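Long-range contact in glutamine aminotransferase class-II domain protein (Ruegeria pomeroyi, PDB 3MDN), which probably hydrolyses glutamine and releases ammonia for transfer, as class-II glutamine amidotransferases do: residues F111-Q116 against T143-L148. Sequence-based numbering, arbitrary orientation.
Sequences FMHNGQ and TDSEVL
F111 and H113 turn from strand 109-114 onto L148 and S145 of helix 144-154, a strand-to-helix packing within the Ntn-hydrolase fold of class-II glutamine amidotransferases. The axes of residues 111-114 and 144-148 approach to 8.4 Å, with 132° between their directions, and most of the interface is buried. From CB, which heads for the helix, the side chain of F111 continues with CG anti to the backbone N (chi1 -179°), carrying the ring down to the helix. There CE1 comes obliquely to S145 O at 3.8 Å, and CZ, at the tip, meets L148 CD1 at 3.9 Å, the methyl lying at the ring edge. F149 packs against the same ring, its plane nearly parallel. Beyond its contact with F111, L148 also puts CD1 over one face of the H113 imidazole, with G115 N over the opposite face; an alanine at H113 would probably open a gap between that methyl and the turn at G115. H113 CB lies 4.1 Å from S145 CB, while S145 OG is hydrogen-bonded to H102. The HNG sequence of residues 113-115 matches the family motif whose Asn and Gly form the oxyanion hole, consistent with N114 touching C4, the probable nucleophile. At the helix start, T143 OG1 caps E146 N at 3.1 Å. D144 OD2 accepts from V117 N and lies 3.7 Å from Q116 CA.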
ATOM      1  N   PHE D 111      18.078  -1.601  14.533  1.00 27.72           N
ATOM      2  CA  PHE D 111      19.029  -0.551  14.207  1.00 28.07           C
ATOM      3  C   PHE D 111      18.374   0.467  13.287  1.00 27.26           C
ATOM      4  O   PHE D 111      17.627   0.105  12.395  1.00 27.67           O
ATOM      5  CB  PHE D 111      20.218  -1.226  13.503  1.00 28.60           C
ATOM      6  CG  PHE D 111      21.331  -0.292  13.105  1.00 29.06           C
ATOM      7  CD1 PHE D 111      21.274   0.403  11.907  1.00 30.67           C
ATOM      8  CD2 PHE D 111      22.449  -0.149  13.913  1.00 30.77           C
ATOM      9  CE1 PHE D 111      22.298   1.246  11.533  1.00 32.29           C
ATOM     10  CE2 PHE D 111      23.489   0.690  13.553  1.00 33.46           C
ATOM     11  CZ  PHE D 111      23.410   1.396  12.361  1.00 34.80           C
HETATM   12  N   MSE D 112      18.630   1.736  13.529  1.00 28.28           N
HETATM   13  CA  MSE D 112      18.221   2.803  12.615  1.00 28.78           C
HETATM   14  C   MSE D 112      19.266   3.929  12.592  1.00 29.32           C
HETATM   15  O   MSE D 112      20.028   4.104  13.548  1.00 28.87           O
HETATM   16  CB  MSE D 112      16.833   3.338  12.958  1.00 28.91           C
HETATM   17  CG  MSE D 112      16.674   3.879  14.336  1.00 32.96           C
HETATM   18 SE   MSE D 112      14.827   4.464  14.579  1.00 40.45          SE
HETATM   19  CE  MSE D 112      15.077   5.020  16.459  1.00 39.64           C
ATOM     20  N   HIS D 113      19.307   4.654  11.481  1.00 27.77           N
ATOM     21  CA  HIS D 113      20.404   5.527  11.172  1.00 27.53           C
ATOM     22  C   HIS D 113      19.840   6.734  10.421  1.00 27.18           C
ATOM     23  O   HIS D 113      19.010   6.601   9.546  1.00 26.16           O
ATOM     24  CB  HIS D 113      21.444   4.757  10.325  1.00 27.83           C
ATOM     25  CG  HIS D 113      22.312   5.624   9.455  1.00 29.07           C
ATOM     26  ND1 HIS D 113      23.329   6.411   9.953  1.00 29.99           N
ATOM     27  CD2 HIS D 113      22.335   5.793   8.109  1.00 29.17           C
ATOM     28  CE1 HIS D 113      23.927   7.048   8.959  1.00 28.05           C
ATOM     29  NE2 HIS D 113      23.343   6.687   7.828  1.00 29.58           N
ATOM     30  N   ASN D 114      20.301   7.900  10.825  1.00 26.97           N
ATOM     31  CA  ASN D 114      20.058   9.170  10.187  1.00 27.63           C
ATOM     32  C   ASN D 114      21.438   9.633   9.662  1.00 27.63           C
ATOM     33  O   ASN D 114      22.441   9.619  10.413  1.00 27.02           O
ATOM     34  CB  ASN D 114      19.516  10.130  11.276  1.00 28.01           C
ATOM     35  CG  ASN D 114      18.832  11.344  10.719  1.00 32.15           C
ATOM     36  OD1 ASN D 114      18.278  12.148  11.480  1.00 38.47           O
ATOM     37  ND2 ASN D 114      18.859  11.511   9.404  1.00 34.52           N
ATOM     38  N   GLY D 115      21.492   9.996   8.381  1.00 26.60           N
ATOM     39  CA  GLY D 115      22.682  10.594   7.763  1.00 26.59           C
ATOM     40  C   GLY D 115      22.985   9.931   6.411  1.00 26.97           C
ATOM     41  O   GLY D 115      22.081   9.470   5.721  1.00 26.21           O
ATOM     42  N   GLN D 116      24.257   9.852   6.053  1.00 26.03           N
ATOM     43  CA  GLN D 116      24.643   9.328   4.761  1.00 25.65           C
ATOM     44  C   GLN D 116      26.103   8.940   4.743  1.00 24.87           C
ATOM     45  O   GLN D 116      26.913   9.454   5.516  1.00 24.33           O
ATOM     46  CB  GLN D 116      24.429  10.406   3.698  1.00 26.25           C
ATOM     47  CG  GLN D 116      25.300  11.661   3.907  1.00 28.49           C
ATOM     48  CD  GLN D 116      25.273  12.592   2.696  1.00 32.94           C
ATOM     49  OE1 GLN D 116      25.828  12.273   1.631  1.00 35.99           O
ATOM     50  NE2 GLN D 116      24.633  13.741   2.848  1.00 31.01           N
ATOM     51  N   THR D 143      20.099   0.331   0.671  1.00 25.16           N
ATOM     52  CA  THR D 143      20.592   1.500   1.403  1.00 25.21           C
ATOM     53  C   THR D 143      21.967   1.346   2.076  1.00 25.47           C
ATOM     54  O   THR D 143      22.417   0.225   2.393  1.00 25.75           O
ATOM     55  CB  THR D 143      19.601   2.004   2.501  1.00 25.58           C
ATOM     56  OG1 THR D 143      19.579   1.092   3.618  1.00 24.80           O
ATOM     57  CG2 THR D 143      18.216   2.248   1.927  1.00 23.41           C
ATOM     58  N   ASP D 144      22.590   2.491   2.342  1.00 25.00           N
ATOM     59  CA  ASP D 144      23.822   2.557   3.139  1.00 24.68           C
ATOM     60  C   ASP D 144      23.571   2.249   4.591  1.00 24.64           C
ATOM     61  O   ASP D 144      24.401   1.643   5.242  1.00 24.34           O
ATOM     62  CB  ASP D 144      24.527   3.893   2.992  1.00 23.50           C
ATOM     63  CG  ASP D 144      23.602   5.098   3.234  1.00 26.76           C
ATOM     64  OD1 ASP D 144      22.514   4.960   3.833  1.00 27.58           O
ATOM     65  OD2 ASP D 144      23.984   6.219   2.828  1.00 29.69           O
ATOM     66  N   SER D 145      22.415   2.661   5.097  1.00 25.12           N
ATOM     67  CA  SER D 145      22.043   2.359   6.476  1.00 25.68           C
ATOM     68  C   SER D 145      22.057   0.867   6.748  1.00 25.32           C
ATOM     69  O   SER D 145      22.530   0.434   7.791  1.00 25.78           O
ATOM     70  CB  SER D 145      20.647   2.904   6.772  1.00 25.64           C
ATOM     71  OG  SER D 145      20.627   4.304   6.570  1.00 28.37           O
ATOM     72  N   GLU D 146      21.517   0.090   5.813  1.00 25.56           N
ATOM     73  CA  GLU D 146      21.388  -1.357   5.990  1.00 25.32           C
ATOM     74  C   GLU D 146      22.758  -2.014   5.939  1.00 25.44           C
ATOM     75  O   GLU D 146      23.059  -2.882   6.740  1.00 24.38           O
ATOM     76  CB  GLU D 146      20.427  -1.957   4.973  1.00 24.40           C
ATOM     77  CG  GLU D 146      20.120  -3.431   5.240  1.00 24.23           C
ATOM     78  CD  GLU D 146      19.203  -4.071   4.240  1.00 25.30           C
ATOM     79  OE1 GLU D 146      19.261  -3.721   3.024  1.00 24.56           O
ATOM     80  OE2 GLU D 146      18.449  -4.988   4.669  1.00 25.45           O
ATOM     81  N   VAL D 147      23.603  -1.559   5.023  1.00 26.56           N
ATOM     82  CA  VAL D 147      25.012  -1.943   5.053  1.00 27.77           C
ATOM     83  C   VAL D 147      25.699  -1.675   6.400  1.00 27.82           C
ATOM     84  O   VAL D 147      26.315  -2.576   6.973  1.00 27.96           O
ATOM     85  CB  VAL D 147      25.828  -1.251   3.939  1.00 28.25           C
ATOM     86  CG1 VAL D 147      27.262  -1.843   3.890  1.00 29.61           C
ATOM     87  CG2 VAL D 147      25.171  -1.494   2.619  1.00 27.62           C
ATOM     88  N   LEU D 148      25.583  -0.456   6.916  1.00 27.51           N
ATOM     89  CA  LEU D 148      26.236  -0.119   8.158  1.00 28.08           C
ATOM     90  C   LEU D 148      25.842  -1.149   9.246  1.00 27.17           C
ATOM     91  O   LEU D 148      26.674  -1.614  10.035  1.00 27.74           O
ATOM     92  CB  LEU D 148      25.831   1.293   8.586  1.00 28.54           C
ATOM     93  CG  LEU D 148      26.805   2.332   9.175  1.00 32.66           C
ATOM     94  CD1 LEU D 148      26.052   3.210  10.149  1.00 34.28           C
ATOM     95  CD2 LEU D 148      28.057   1.739   9.843  1.00 33.48           C
TER